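Local coordinates for periplasmic zinc-binding protein troA (Treponema pallidum, PDB 1K0F) that binds zinc with high affinity in the periplasm and delivers it to the membrane permease of the TroABC ABC transporter for import, at residues Ile12-Lys17 / Gln137-Gln142; Lys27-Pro32 / Ala43-Trp48; Lys108-Ser113 / Gln141-Leu146; Arg152-Leu157 / Tyr178-Lys183; Asp248-Ala253 / Val261-His266. All coordinates share one frame; numbering follows the deposited sequence.

Contact 1. Residues Ile12-Lys17 / Gln137-Gln142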
# COMPACT_ATOMS: atom_id res chain seq x y z
N ILE A 12 3.38 4.43 -6.18
CA ILE A 12 3.68 4.54 -7.61
C ILE A 12 4.64 5.71 -7.80
O ILE A 12 5.65 5.59 -8.50
CB ILE A 12 2.39 4.81 -8.43
CG1 ILE A 12 1.42 3.64 -8.26
CG2 ILE A 12 2.74 5.08 -9.88
CD1 ILE A 12 0.32 3.61 -9.27
N ALA A 13 4.30 6.83 -7.16
CA ALA A 13 5.11 8.05 -7.23
C ALA A 13 6.54 7.71 -6.88
O ALA A 13 7.48 8.27 -7.46
CB ALA A 13 4.56 9.10 -6.27
N ASP A 14 6.72 6.81 -5.92
CA ASP A 14 8.06 6.44 -5.53
C ASP A 14 8.75 5.75 -6.69
O ASP A 14 9.88 6.08 -7.03
CB ASP A 14 8.06 5.52 -4.33
CG ASP A 14 9.45 5.26 -3.82
OD1 ASP A 14 10.06 6.19 -3.24
OD2 ASP A 14 9.96 4.13 -4.02
N ALA A 15 8.06 4.79 -7.30
CA ALA A 15 8.63 4.07 -8.42
C ALA A 15 8.98 5.05 -9.53
O ALA A 15 10.00 4.91 -10.20
CB ALA A 15 7.66 3.04 -8.91
N VAL A 16 8.14 6.06 -9.71
CA VAL A 16 8.38 7.06 -10.74
C VAL A 16 9.66 7.83 -10.41
O VAL A 16 10.59 7.87 -11.20
CB VAL A 16 7.18 8.05 -10.83
CG1 VAL A 16 7.57 9.29 -11.61
CG2 VAL A 16 6.00 7.37 -11.48
N LYS A 17 9.69 8.43 -9.22
CA LYS A 17 10.84 9.20 -8.75
C LYS A 17 12.17 8.50 -9.01
O LYS A 17 13.10 9.08 -9.59
CB LYS A 17 10.70 9.45 -7.25
CG LYS A 17 9.57 10.39 -6.89
CD LYS A 17 9.85 11.14 -5.62
CE LYS A 17 8.95 10.65 -4.50
NZ LYS A 17 8.05 11.73 -4.01
N GLN A 137 16.27 -1.00 -13.14
CA GLN A 137 16.92 -2.19 -12.60
C GLN A 137 17.37 -1.91 -11.18
O GLN A 137 17.09 -2.68 -10.26
CB GLN A 137 18.12 -2.58 -13.44
CG GLN A 137 17.79 -2.87 -14.87
CD GLN A 137 19.01 -2.81 -15.75
OE1 GLN A 137 18.91 -2.96 -16.97
NE2 GLN A 137 20.17 -2.59 -15.14
N ALA A 138 18.08 -0.81 -11.01
CA ALA A 138 18.56 -0.43 -9.70
C ALA A 138 17.36 -0.53 -8.78
O ALA A 138 17.27 -1.45 -7.96
CB ALA A 138 19.10 0.98 -9.72
N TYR A 139 16.42 0.39 -8.93
CA TYR A 139 15.22 0.42 -8.10
C TYR A 139 14.61 -0.96 -7.83
O TYR A 139 14.01 -1.20 -6.78
CB TYR A 139 14.17 1.35 -8.73
CG TYR A 139 12.92 1.53 -7.89
CD1 TYR A 139 12.99 2.00 -6.58
CD2 TYR A 139 11.66 1.26 -8.43
CE1 TYR A 139 11.83 2.19 -5.82
CE2 TYR A 139 10.51 1.45 -7.69
CZ TYR A 139 10.59 1.92 -6.39
OH TYR A 139 9.43 2.12 -5.69
N GLN A 140 14.75 -1.88 -8.78
CA GLN A 140 14.21 -3.22 -8.57
C GLN A 140 15.10 -3.94 -7.57
O GLN A 140 14.61 -4.63 -6.68
CB GLN A 140 14.17 -4.00 -9.89
CG GLN A 140 12.76 -4.43 -10.31
CD GLN A 140 11.89 -4.87 -9.14
OE1 GLN A 140 10.95 -4.17 -8.76
NE2 GLN A 140 12.21 -6.02 -8.56
N GLN A 141 16.41 -3.76 -7.73
CA GLN A 141 17.37 -4.38 -6.83
C GLN A 141 17.04 -3.97 -5.40
O GLN A 141 17.25 -4.74 -4.47
CB GLN A 141 18.77 -3.92 -7.18
CG GLN A 141 19.06 -4.02 -8.66
CD GLN A 141 20.21 -4.94 -8.93
OE1 GLN A 141 20.67 -5.65 -8.04
NE2 GLN A 141 20.68 -4.94 -10.16
N GLN A 142 16.55 -2.75 -5.25
CA GLN A 142 16.18 -2.24 -3.94
C GLN A 142 14.96 -3.04 -3.49
O GLN A 142 14.86 -3.44 -2.33
CB GLN A 142 15.82 -0.75 -4.02
CG GLN A 142 17.03 0.20 -4.01
CD GLN A 142 16.64 1.66 -4.24
OE1 GLN A 142 16.02 2.30 -3.38
NE2 GLN A 142 17.01 2.19 -5.40
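Tyr139 carries this contact, reaching from helix 129-156 to Asp14 and Ala15 of helix 10-20. Its CG stands anti to the backbone N (chi1 -176°), which sends the phenol straight out of its own helix and lets a single long side chain span the gap to the other. At the far end Tyr139 OH donates a hydrogen bond of 2.7 Å to Asp14 OD2. The acceptor is the anti lone pair, the one turned away from the other carboxylate oxygen. Asp14 OD2 lies at the edge of the ring, near its plane, and the carboxylate is inclined by 56° to it. Tyr139 CE2 packs obliquely against Ala15, 3.3 Å from Ala15 CA. Alanine suits this place because a small methyl lets the ring come close to the helix backbone. A tyrosine is equally apt, pairing apolar carbon with a terminal donor for a buried acid. Farther along, Gln140 leans on Ser111 and Gln142 on Val261, both in other helices. Helix 10-20, which packs on strand 4-7 of the parallel four-stranded sheet, is thus set against helix 129-156, the long backbone helix that joins the two lobes in cluster 9 metal-binding proteins.

Contact 2. Residues Lys27-Pro32 / Ala43-Trp48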
# COMPACT_ATOMS: atom_id res chain seq x y z
N LYS A 27 3.55 14.50 -9.94
CA LYS A 27 2.59 14.96 -8.97
C LYS A 27 1.94 13.78 -8.26
O LYS A 27 1.22 12.99 -8.88
CB LYS A 27 1.53 15.83 -9.66
CG LYS A 27 0.27 16.07 -8.83
CD LYS A 27 0.42 17.30 -7.94
CE LYS A 27 -0.34 17.16 -6.60
NZ LYS A 27 -1.45 18.15 -6.51
N GLY A 28 2.23 13.63 -6.98
CA GLY A 28 1.64 12.56 -6.21
C GLY A 28 0.29 13.03 -5.73
O GLY A 28 0.20 13.89 -4.84
N LEU A 29 -0.78 12.50 -6.31
CA LEU A 29 -2.14 12.90 -5.94
C LEU A 29 -2.57 12.53 -4.52
O LEU A 29 -3.27 13.30 -3.86
CB LEU A 29 -3.14 12.32 -6.93
CG LEU A 29 -3.22 13.10 -8.24
CD1 LEU A 29 -4.50 12.72 -8.98
CD2 LEU A 29 -3.18 14.60 -7.95
N MET A 30 -2.15 11.36 -4.05
CA MET A 30 -2.51 10.92 -2.72
C MET A 30 -1.27 10.86 -1.83
O MET A 30 -0.39 10.02 -2.03
CB MET A 30 -3.18 9.56 -2.79
CG MET A 30 -4.03 9.36 -4.03
SD MET A 30 -4.66 7.70 -4.02
CE MET A 30 -6.24 7.92 -4.81
N GLY A 31 -1.21 11.75 -0.85
CA GLY A 31 -0.05 11.79 0.03
C GLY A 31 -0.20 11.11 1.38
O GLY A 31 -1.18 10.40 1.63
N PRO A 32 0.78 11.30 2.26
CA PRO A 32 0.72 10.67 3.58
C PRO A 32 -0.68 10.78 4.18
O PRO A 32 -1.43 11.70 3.87
CB PRO A 32 1.76 11.44 4.39
CG PRO A 32 2.31 12.51 3.48
CD PRO A 32 2.00 12.10 2.09
N ALA A 43 -10.63 19.69 -7.33
CA ALA A 43 -10.59 20.56 -8.50
C ALA A 43 -9.20 20.57 -9.11
O ALA A 43 -9.02 20.33 -10.31
CB ALA A 43 -11.03 21.98 -8.12
N GLY A 44 -8.21 20.87 -8.27
CA GLY A 44 -6.84 20.91 -8.74
C GLY A 44 -6.46 19.56 -9.30
O GLY A 44 -6.00 19.47 -10.44
N ASP A 45 -6.66 18.52 -8.50
CA ASP A 45 -6.33 17.16 -8.91
C ASP A 45 -6.80 16.83 -10.34
O ASP A 45 -5.97 16.58 -11.21
CB ASP A 45 -6.92 16.15 -7.92
CG ASP A 45 -6.35 16.32 -6.51
OD1 ASP A 45 -5.11 16.29 -6.34
OD2 ASP A 45 -7.15 16.46 -5.56
N VAL A 46 -8.11 16.85 -10.57
CA VAL A 46 -8.68 16.55 -11.89
C VAL A 46 -8.06 17.44 -12.97
O VAL A 46 -8.12 17.13 -14.17
CB VAL A 46 -10.23 16.74 -11.89
CG1 VAL A 46 -10.74 16.96 -13.31
CG2 VAL A 46 -10.89 15.52 -11.29
N GLU A 47 -7.47 18.55 -12.55
CA GLU A 47 -6.85 19.49 -13.47
C GLU A 47 -5.41 19.06 -13.79
O GLU A 47 -5.03 18.96 -14.96
CB GLU A 47 -6.87 20.89 -12.86
CG GLU A 47 -5.67 21.73 -13.17
CD GLU A 47 -5.89 23.16 -12.76
OE1 GLU A 47 -5.00 24.00 -13.01
OE2 GLU A 47 -6.97 23.44 -12.19
N TRP A 48 -4.63 18.81 -12.74
CA TRP A 48 -3.25 18.35 -12.92
C TRP A 48 -3.40 17.19 -13.89
O TRP A 48 -2.71 17.12 -14.91
CB TRP A 48 -2.68 17.81 -11.60
CG TRP A 48 -2.32 18.85 -10.59
CD1 TRP A 48 -3.15 19.43 -9.68
CD2 TRP A 48 -1.03 19.43 -10.37
NE1 TRP A 48 -2.46 20.33 -8.91
CE2 TRP A 48 -1.15 20.35 -9.31
CE3 TRP A 48 0.23 19.26 -10.98
CZ2 TRP A 48 -0.07 21.10 -8.83
CZ3 TRP A 48 1.31 20.00 -10.50
CH2 TRP A 48 1.15 20.91 -9.44
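The indole of Trp48 has one face covered by the side chain of Lys27, while Gly44 C and Asp45 N, from the preceding turn of its own helix, lie at its edge in the ring plane. Lys27 CD rests over the six-membered ring, 3.5 Å from its centroid and 10° off the normal, a CH-pi contact. Beyond it Lys27 NZ stands 3.6 Å from the centroid of the five-membered ring, a cation-pi contact over the same face. Bends at chi2, chi3 and chi4 lay the chain across the indole. The carboxylate of Asp45 is met by Leu29 as the two side chains pass head to tail: Leu29 CD2 to Asp45 OD1, 3.0 Å, is a tight touch without a hydrogen bond, and the acid's polar partner is Thr42 OG1, bonded to Asp45 OD2. Strand 25-28 is an outermost strand of the four-stranded parallel sheet, and Lys27 and Leu29 also pack on Val6 of its neighbour 4-7. A lysine suits the place because its methylenes cover an aromatic face while its ammonium reaches the five-membered ring. Lys27 NZ is 4.1 Å from Asp45 OD1, beyond a salt bridge, consistent with an ammonium favoured by the indole pi cloud and perhaps by the more distant carboxylate.

Contact 3. Residues Lys108-Ser113 / Gln141-Leu146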
# COMPACT_ATOMS: atom_id res chain seq x y z
N LYS A 108 7.87 -8.85 -4.13
CA LYS A 108 8.17 -9.62 -5.33
C LYS A 108 7.11 -9.49 -6.41
O LYS A 108 7.40 -9.56 -7.60
CB LYS A 108 8.35 -11.09 -4.94
CG LYS A 108 9.52 -11.79 -5.61
CD LYS A 108 9.07 -13.08 -6.30
CE LYS A 108 9.57 -14.32 -5.55
NZ LYS A 108 9.71 -15.49 -6.47
N LEU A 109 5.86 -9.32 -5.99
CA LEU A 109 4.74 -9.19 -6.92
C LEU A 109 4.49 -7.73 -7.26
O LEU A 109 3.67 -7.40 -8.12
CB LEU A 109 3.49 -9.81 -6.31
CG LEU A 109 2.19 -9.70 -7.12
CD1 LEU A 109 2.07 -10.89 -8.06
CD2 LEU A 109 1.01 -9.62 -6.17
N TRP A 110 5.21 -6.85 -6.57
CA TRP A 110 5.07 -5.43 -6.81
C TRP A 110 6.04 -5.05 -7.92
O TRP A 110 5.90 -4.00 -8.54
CB TRP A 110 5.41 -4.65 -5.55
CG TRP A 110 5.35 -3.16 -5.72
CD1 TRP A 110 6.38 -2.28 -5.58
CD2 TRP A 110 4.19 -2.38 -6.02
NE1 TRP A 110 5.93 -1.00 -5.78
CE2 TRP A 110 4.60 -1.03 -6.05
CE3 TRP A 110 2.85 -2.69 -6.28
CZ2 TRP A 110 3.70 0.01 -6.32
CZ3 TRP A 110 1.96 -1.66 -6.55
CH2 TRP A 110 2.39 -0.32 -6.57
N SER A 111 7.02 -5.92 -8.16
CA SER A 111 8.00 -5.68 -9.22
C SER A 111 7.22 -5.55 -10.53
O SER A 111 7.68 -4.90 -11.47
CB SER A 111 8.98 -6.84 -9.31
OG SER A 111 8.79 -7.76 -8.26
N TYR A 112 6.05 -6.18 -10.57
CA TYR A 112 5.19 -6.13 -11.75
C TYR A 112 4.74 -4.67 -11.92
O TYR A 112 5.05 -4.03 -12.93
CB TYR A 112 3.95 -7.03 -11.55
CG TYR A 112 4.15 -8.51 -11.82
CD1 TYR A 112 3.84 -9.07 -13.07
CD2 TYR A 112 4.61 -9.36 -10.81
CE1 TYR A 112 3.98 -10.44 -13.30
CE2 TYR A 112 4.75 -10.74 -11.04
CZ TYR A 112 4.44 -11.26 -12.28
OH TYR A 112 4.57 -12.62 -12.51
N SER A 113 4.03 -4.16 -10.93
CA SER A 113 3.53 -2.79 -10.96
C SER A 113 4.65 -1.77 -11.16
O SER A 113 4.45 -0.73 -11.79
CB SER A 113 2.77 -2.47 -9.68
OG SER A 113 1.74 -3.40 -9.48
N GLN A 141 16.41 -3.76 -7.73
CA GLN A 141 17.37 -4.38 -6.83
C GLN A 141 17.04 -3.97 -5.40
O GLN A 141 17.25 -4.74 -4.47
CB GLN A 141 18.77 -3.92 -7.18
CG GLN A 141 19.06 -4.02 -8.66
CD GLN A 141 20.21 -4.94 -8.93
OE1 GLN A 141 20.67 -5.65 -8.04
NE2 GLN A 141 20.68 -4.94 -10.16
N GLN A 142 16.55 -2.75 -5.25
CA GLN A 142 16.18 -2.24 -3.94
C GLN A 142 14.96 -3.04 -3.49
O GLN A 142 14.86 -3.44 -2.33
CB GLN A 142 15.82 -0.75 -4.02
CG GLN A 142 17.03 0.20 -4.01
CD GLN A 142 16.64 1.66 -4.24
OE1 GLN A 142 16.02 2.30 -3.38
NE2 GLN A 142 17.01 2.19 -5.40
N LEU A 143 14.04 -3.27 -4.42
CA LEU A 143 12.84 -4.04 -4.12
C LEU A 143 13.25 -5.41 -3.63
O LEU A 143 12.81 -5.87 -2.57
CB LEU A 143 11.98 -4.18 -5.39
CG LEU A 143 11.07 -3.02 -5.80
CD1 LEU A 143 9.64 -3.51 -5.90
CD2 LEU A 143 11.19 -1.87 -4.80
N ASP A 144 14.09 -6.07 -4.41
CA ASP A 144 14.59 -7.39 -4.08
C ASP A 144 15.14 -7.45 -2.66
O ASP A 144 14.71 -8.26 -1.84
CB ASP A 144 15.66 -7.80 -5.10
CG ASP A 144 15.07 -8.13 -6.46
OD1 ASP A 144 15.83 -8.37 -7.43
OD2 ASP A 144 13.83 -8.14 -6.57
N LYS A 145 16.10 -6.58 -2.35
CA LYS A 145 16.65 -6.56 -1.00
C LYS A 145 15.49 -6.38 -0.03
O LYS A 145 15.44 -7.02 1.02
CB LYS A 145 17.64 -5.42 -0.84
CG LYS A 145 19.10 -5.83 -0.95
CD LYS A 145 20.01 -4.60 -1.14
CE LYS A 145 20.57 -4.51 -2.56
NZ LYS A 145 19.77 -5.32 -3.55
N LEU A 146 14.54 -5.51 -0.39
CA LEU A 146 13.38 -5.23 0.46
C LEU A 146 12.53 -6.47 0.70
O LEU A 146 12.16 -6.77 1.84
CB LEU A 146 12.50 -4.13 -0.16
CG LEU A 146 11.22 -3.74 0.60
CD1 LEU A 146 11.51 -3.62 2.09
CD2 LEU A 146 10.69 -2.42 0.08
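Leu143 and Trp110 make the closest approach: Leu143 CD1 meets Trp110 CD1 at 3.5 Å, the methyl arriving at the edge of the indole and near its plane. The same methyl lies 4.2 Å from Ser111 N, so one branch of the leucine touches both a ring and the neighbouring backbone. A branched aliphatic side chain is well suited to this, being short enough to pack between helices that approach to 7.2 Å at Ser111 CA and Leu143 CA. In Trp110, a chi1 of 178° places the indole beside its own carbonyl carbon and turns it toward helix 129-156. One face of the ring is covered by Ser113 CB, 3.3 Å above the plane and displaced toward the rim, and the ring also meets that of Tyr260, the planes inclined at about 30°. Farther out, Ser113 OG is hydrogen-bonded to Ser83 OG, which ties this turn of helix to a loop. On the outer side of the other helix, Lys145 folds back: its NZ gives Gln141 O a hydrogen bond of 2.7 Å, while Lys145 N bonds the same oxygen from the opposite face of the carbonyl plane. Helix 107-124 thus lies against helix 129-156 through a small apolar patch, and helix 260-273 closes over it, with Tyr260 on Leu143 and Leu146, and Val261 and Val264 on Leu146.

Contact 4. Residues Arg152-Leu157 / Tyr178-Lys183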
# COMPACT_ATOMS: atom_id res chain seq x y z
N ARG A 152 13.20 -12.17 5.81
CA ARG A 152 14.15 -12.45 6.87
C ARG A 152 13.49 -11.97 8.15
O ARG A 152 13.19 -12.77 9.04
CB ARG A 152 15.45 -11.68 6.63
CG ARG A 152 16.40 -11.62 7.84
CD ARG A 152 17.73 -10.98 7.48
NE ARG A 152 17.59 -9.99 6.41
CZ ARG A 152 18.60 -9.37 5.81
NH1 ARG A 152 19.85 -9.65 6.16
NH2 ARG A 152 18.37 -8.48 4.86
N LYS A 153 13.26 -10.67 8.22
CA LYS A 153 12.61 -10.03 9.36
C LYS A 153 11.42 -10.84 9.87
O LYS A 153 11.37 -11.23 11.03
CB LYS A 153 12.16 -8.62 8.98
CG LYS A 153 13.12 -7.54 9.40
CD LYS A 153 12.99 -7.28 10.89
CE LYS A 153 13.90 -6.15 11.33
NZ LYS A 153 13.46 -5.57 12.63
N ALA A 154 10.46 -11.09 8.99
CA ALA A 154 9.29 -11.86 9.37
C ALA A 154 9.73 -13.16 10.04
O ALA A 154 9.15 -13.57 11.05
CB ALA A 154 8.43 -12.16 8.15
N GLN A 155 10.76 -13.79 9.47
CA GLN A 155 11.29 -15.05 9.99
C GLN A 155 11.78 -14.90 11.42
O GLN A 155 11.76 -15.85 12.20
CB GLN A 155 12.46 -15.54 9.11
CG GLN A 155 12.12 -16.67 8.15
CD GLN A 155 10.98 -17.53 8.63
OE1 GLN A 155 11.00 -18.07 9.74
NE2 GLN A 155 9.95 -17.66 7.79
N SER A 156 12.21 -13.69 11.76
CA SER A 156 12.70 -13.43 13.11
C SER A 156 11.57 -13.58 14.12
O SER A 156 11.81 -13.70 15.32
CB SER A 156 13.28 -12.02 13.18
OG SER A 156 12.26 -11.05 13.23
N LEU A 157 10.34 -13.58 13.63
CA LEU A 157 9.18 -13.69 14.52
C LEU A 157 8.58 -15.08 14.53
O LEU A 157 8.03 -15.52 13.53
CB LEU A 157 8.10 -12.70 14.11
CG LEU A 157 7.37 -12.10 15.31
CD1 LEU A 157 8.27 -11.08 15.97
CD2 LEU A 157 6.06 -11.48 14.87
N TYR A 178 5.02 -13.27 3.48
CA TYR A 178 5.95 -13.49 4.57
C TYR A 178 5.39 -14.24 5.79
O TYR A 178 6.02 -14.27 6.85
CB TYR A 178 6.53 -12.13 4.98
CG TYR A 178 6.79 -11.26 3.76
CD1 TYR A 178 7.97 -11.39 3.04
CD2 TYR A 178 5.83 -10.37 3.30
CE1 TYR A 178 8.19 -10.66 1.87
CE2 TYR A 178 6.04 -9.62 2.14
CZ TYR A 178 7.22 -9.78 1.43
OH TYR A 178 7.43 -9.07 0.27
N GLY A 179 4.21 -14.84 5.62
CA GLY A 179 3.59 -15.61 6.69
C GLY A 179 3.19 -14.87 7.96
O GLY A 179 3.95 -14.80 8.92
N PHE A 180 1.99 -14.32 7.95
CA PHE A 180 1.48 -13.58 9.09
C PHE A 180 -0.03 -13.81 9.17
O PHE A 180 -0.75 -13.72 8.16
CB PHE A 180 1.75 -12.08 8.94
CG PHE A 180 3.12 -11.65 9.40
CD1 PHE A 180 4.14 -11.43 8.48
CD2 PHE A 180 3.38 -11.42 10.75
CE1 PHE A 180 5.40 -10.99 8.89
CE2 PHE A 180 4.64 -10.98 11.17
CZ PHE A 180 5.64 -10.77 10.24
N GLU A 181 -0.51 -14.14 10.36
CA GLU A 181 -1.93 -14.34 10.54
C GLU A 181 -2.45 -12.92 10.64
O GLU A 181 -2.35 -12.27 11.68
CB GLU A 181 -2.22 -15.11 11.82
CG GLU A 181 -3.68 -15.14 12.21
CD GLU A 181 -4.16 -16.52 12.58
OE1 GLU A 181 -3.53 -17.51 12.14
OE2 GLU A 181 -5.16 -16.62 13.32
N VAL A 182 -2.99 -12.40 9.54
CA VAL A 182 -3.49 -11.05 9.56
C VAL A 182 -4.99 -10.95 9.75
O VAL A 182 -5.75 -11.85 9.38
CB VAL A 182 -3.09 -10.31 8.29
CG1 VAL A 182 -1.58 -10.18 8.24
CG2 VAL A 182 -3.61 -11.05 7.07
N LYS A 183 -5.41 -9.83 10.33
CA LYS A 183 -6.81 -9.56 10.58
C LYS A 183 -6.87 -8.05 10.61
O LYS A 183 -5.91 -7.40 11.02
CB LYS A 183 -7.23 -10.11 11.93
CG LYS A 183 -7.20 -11.64 12.04
CD LYS A 183 -8.59 -12.24 11.82
CE LYS A 183 -8.63 -13.73 12.12
NZ LYS A 183 -7.31 -14.24 12.60
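Ala154 fills the tight part of the contact, its CB 3.3 Å from Phe180 CE1 and 3.5 Å from Tyr178 O. A small methyl suits the close approach of the end of helix 129-156 to the 178-183 segment, where Ala154 CA and Tyr178 CA are 6.1 Å apart. The phenyl of Phe180 is reached from two directions: Ala154 CB approaches obliquely, and Leu157 CD2 lies at the edge, 4.0 Å from Phe180 CE2, the leucine roughly perpendicular to the phenylalanine. Phe174 stacks on the same ring. Here the chain runs from helix 172-178 into strand 181-184, which pairs in parallel with strand 163-166, so the contact sits at the helix-to-strand turn of a beta-alpha-beta unit. Gly179 makes that turn with a positive phi of 64°, a conformation glycine adopts easily. Tyr178 keeps its backbone and CB at Ala154 but carries its phenol away, where Tyr178 OH is hydrogen-bonded to Asp147. On the solvent side Arg152 is exposed and points away, a long polar side chain fit for water. Along the strand, Lys183 NZ forms a salt bridge with Glu181 OE2, which Arg209 shares.

Contact 5. Residues Asp248-Ala253 / Val261-His266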
# COMPACT_ATOMS: atom_id res chain seq x y z
N ASP A 248 -2.27 2.11 2.84
CA ASP A 248 -2.35 2.52 1.45
C ASP A 248 -1.49 3.74 1.18
O ASP A 248 -1.20 4.05 0.02
CB ASP A 248 -3.80 2.83 1.06
CG ASP A 248 -4.80 1.87 1.68
OD1 ASP A 248 -4.54 0.65 1.70
OD2 ASP A 248 -5.87 2.34 2.14
N ALA A 249 -1.09 4.43 2.25
CA ALA A 249 -0.29 5.65 2.12
C ALA A 249 1.11 5.56 2.70
O ALA A 249 1.35 4.82 3.67
CB ALA A 249 -1.03 6.83 2.77
N MET A 250 2.02 6.32 2.11
CA MET A 250 3.42 6.35 2.54
C MET A 250 3.68 7.46 3.53
O MET A 250 2.76 8.18 3.94
CB MET A 250 4.33 6.56 1.34
CG MET A 250 4.51 5.36 0.45
SD MET A 250 5.99 5.54 -0.53
CE MET A 250 5.93 7.28 -0.96
N GLY A 251 4.94 7.60 3.91
CA GLY A 251 5.31 8.65 4.84
C GLY A 251 5.47 9.95 4.07
O GLY A 251 5.17 10.01 2.87
N ASP A 252 5.95 10.99 4.75
CA ASP A 252 6.15 12.30 4.13
C ASP A 252 7.32 12.30 3.16
O ASP A 252 8.36 11.69 3.42
CB ASP A 252 6.43 13.36 5.19
CG ASP A 252 5.29 13.52 6.15
OD1 ASP A 252 4.13 13.68 5.72
OD2 ASP A 252 5.58 13.48 7.36
N ALA A 253 7.14 12.98 2.03
CA ALA A 253 8.19 13.06 1.02
C ALA A 253 9.42 13.61 1.73
O ALA A 253 9.32 14.55 2.52
CB ALA A 253 7.77 13.99 -0.11
N VAL A 261 10.28 1.51 -0.21
CA VAL A 261 11.29 0.83 0.57
C VAL A 261 11.20 1.12 2.06
O VAL A 261 10.99 0.22 2.87
CB VAL A 261 12.71 1.22 0.08
CG1 VAL A 261 13.75 1.04 1.19
CG2 VAL A 261 13.07 0.39 -1.15
N GLY A 262 11.34 2.39 2.42
CA GLY A 262 11.28 2.76 3.83
C GLY A 262 9.92 2.56 4.45
O GLY A 262 9.81 2.14 5.60
N MET A 263 8.87 2.86 3.69
CA MET A 263 7.52 2.71 4.20
C MET A 263 7.31 1.28 4.66
O MET A 263 6.74 1.03 5.73
CB MET A 263 6.50 3.03 3.11
CG MET A 263 5.13 2.38 3.34
SD MET A 263 4.50 1.49 1.90
CE MET A 263 2.71 1.78 2.09
N VAL A 264 7.76 0.34 3.83
CA VAL A 264 7.64 -1.09 4.12
C VAL A 264 8.64 -1.53 5.19
O VAL A 264 8.37 -2.45 5.98
CB VAL A 264 7.85 -1.93 2.84
CG1 VAL A 264 7.83 -3.40 3.18
CG2 VAL A 264 6.78 -1.60 1.82
N THR A 265 9.80 -0.88 5.22
CA THR A 265 10.80 -1.22 6.20
C THR A 265 10.22 -0.83 7.53
O THR A 265 10.35 -1.55 8.51
CB THR A 265 12.11 -0.45 5.99
OG1 THR A 265 12.76 -0.96 4.82
CG2 THR A 265 13.02 -0.65 7.18
N HIS A 266 9.57 0.33 7.56
CA HIS A 266 8.96 0.80 8.78
C HIS A 266 7.95 -0.22 9.23
O HIS A 266 7.86 -0.55 10.41
CB HIS A 266 8.23 2.12 8.58
CG HIS A 266 7.12 2.33 9.57
ND1 HIS A 266 7.29 3.02 10.74
CD2 HIS A 266 5.86 1.85 9.59
CE1 HIS A 266 6.18 2.96 11.45
NE2 HIS A 266 5.30 2.25 10.78
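Met250 and Met263 mark the point where the irregular chain 248-253 comes nearest to helix 260-273, their CA atoms 5.7 Å apart. The chain is extended there, with Met250 psi at -176°, and passes the helix without a backbone bond to it. On the helix, Val261 O takes two bonds, from Thr265 N and from Thr265 OG1 at 2.9 Å, the hydroxyl lying 46° out of the carbonyl plane. Met263 CB points at the loop. Bends at chi2 and chi3 then carry its methyl along the loop, Met263 CE coming to 3.7 Å from Ala249 O, while Met263 CB and SD each lie 4.1 Å from Met250 CG. Met11 of helix 10-20 packs on both methionines. Flexible, unbranched methionines suit such an uneven junction of loop and helices. The loop after strand 240-245 includes Asp248, a zinc ligand together with His37, His102 and His168, and Asp248 CB points away from the helix. In this zinc-free structure Asp248 OD1 makes a weak hydrogen bond with His168 NE2. At the other end of the helix segment, His266 NE2 is hydrogen-bonded to Glu244 O.

Contacts 1, 3 and 4 use helix 129-156 in succession. Contacts 1 and 3 share Gln141 and Gln142, with centres 8 Å apart, and contact 4 lies about 18 Å from contact 3, centre to centre. Contact 5 joins this row through helix 260-273: Leu146 CD2 of contact 3 packs 3.3 Å from Val261 CA. Its loop also touches contact 2, where Pro32 CB is 3.4 Å from Met250 O. Contacts 2 and 4 lie on opposite sides of the chain's centre, 34 Å between centres. The zinc site enters through Asp248 of contact 5, while Trp110 of contact 3 and Tyr178 of contact 4 have side chains about 8 and 11 Å from that of His102.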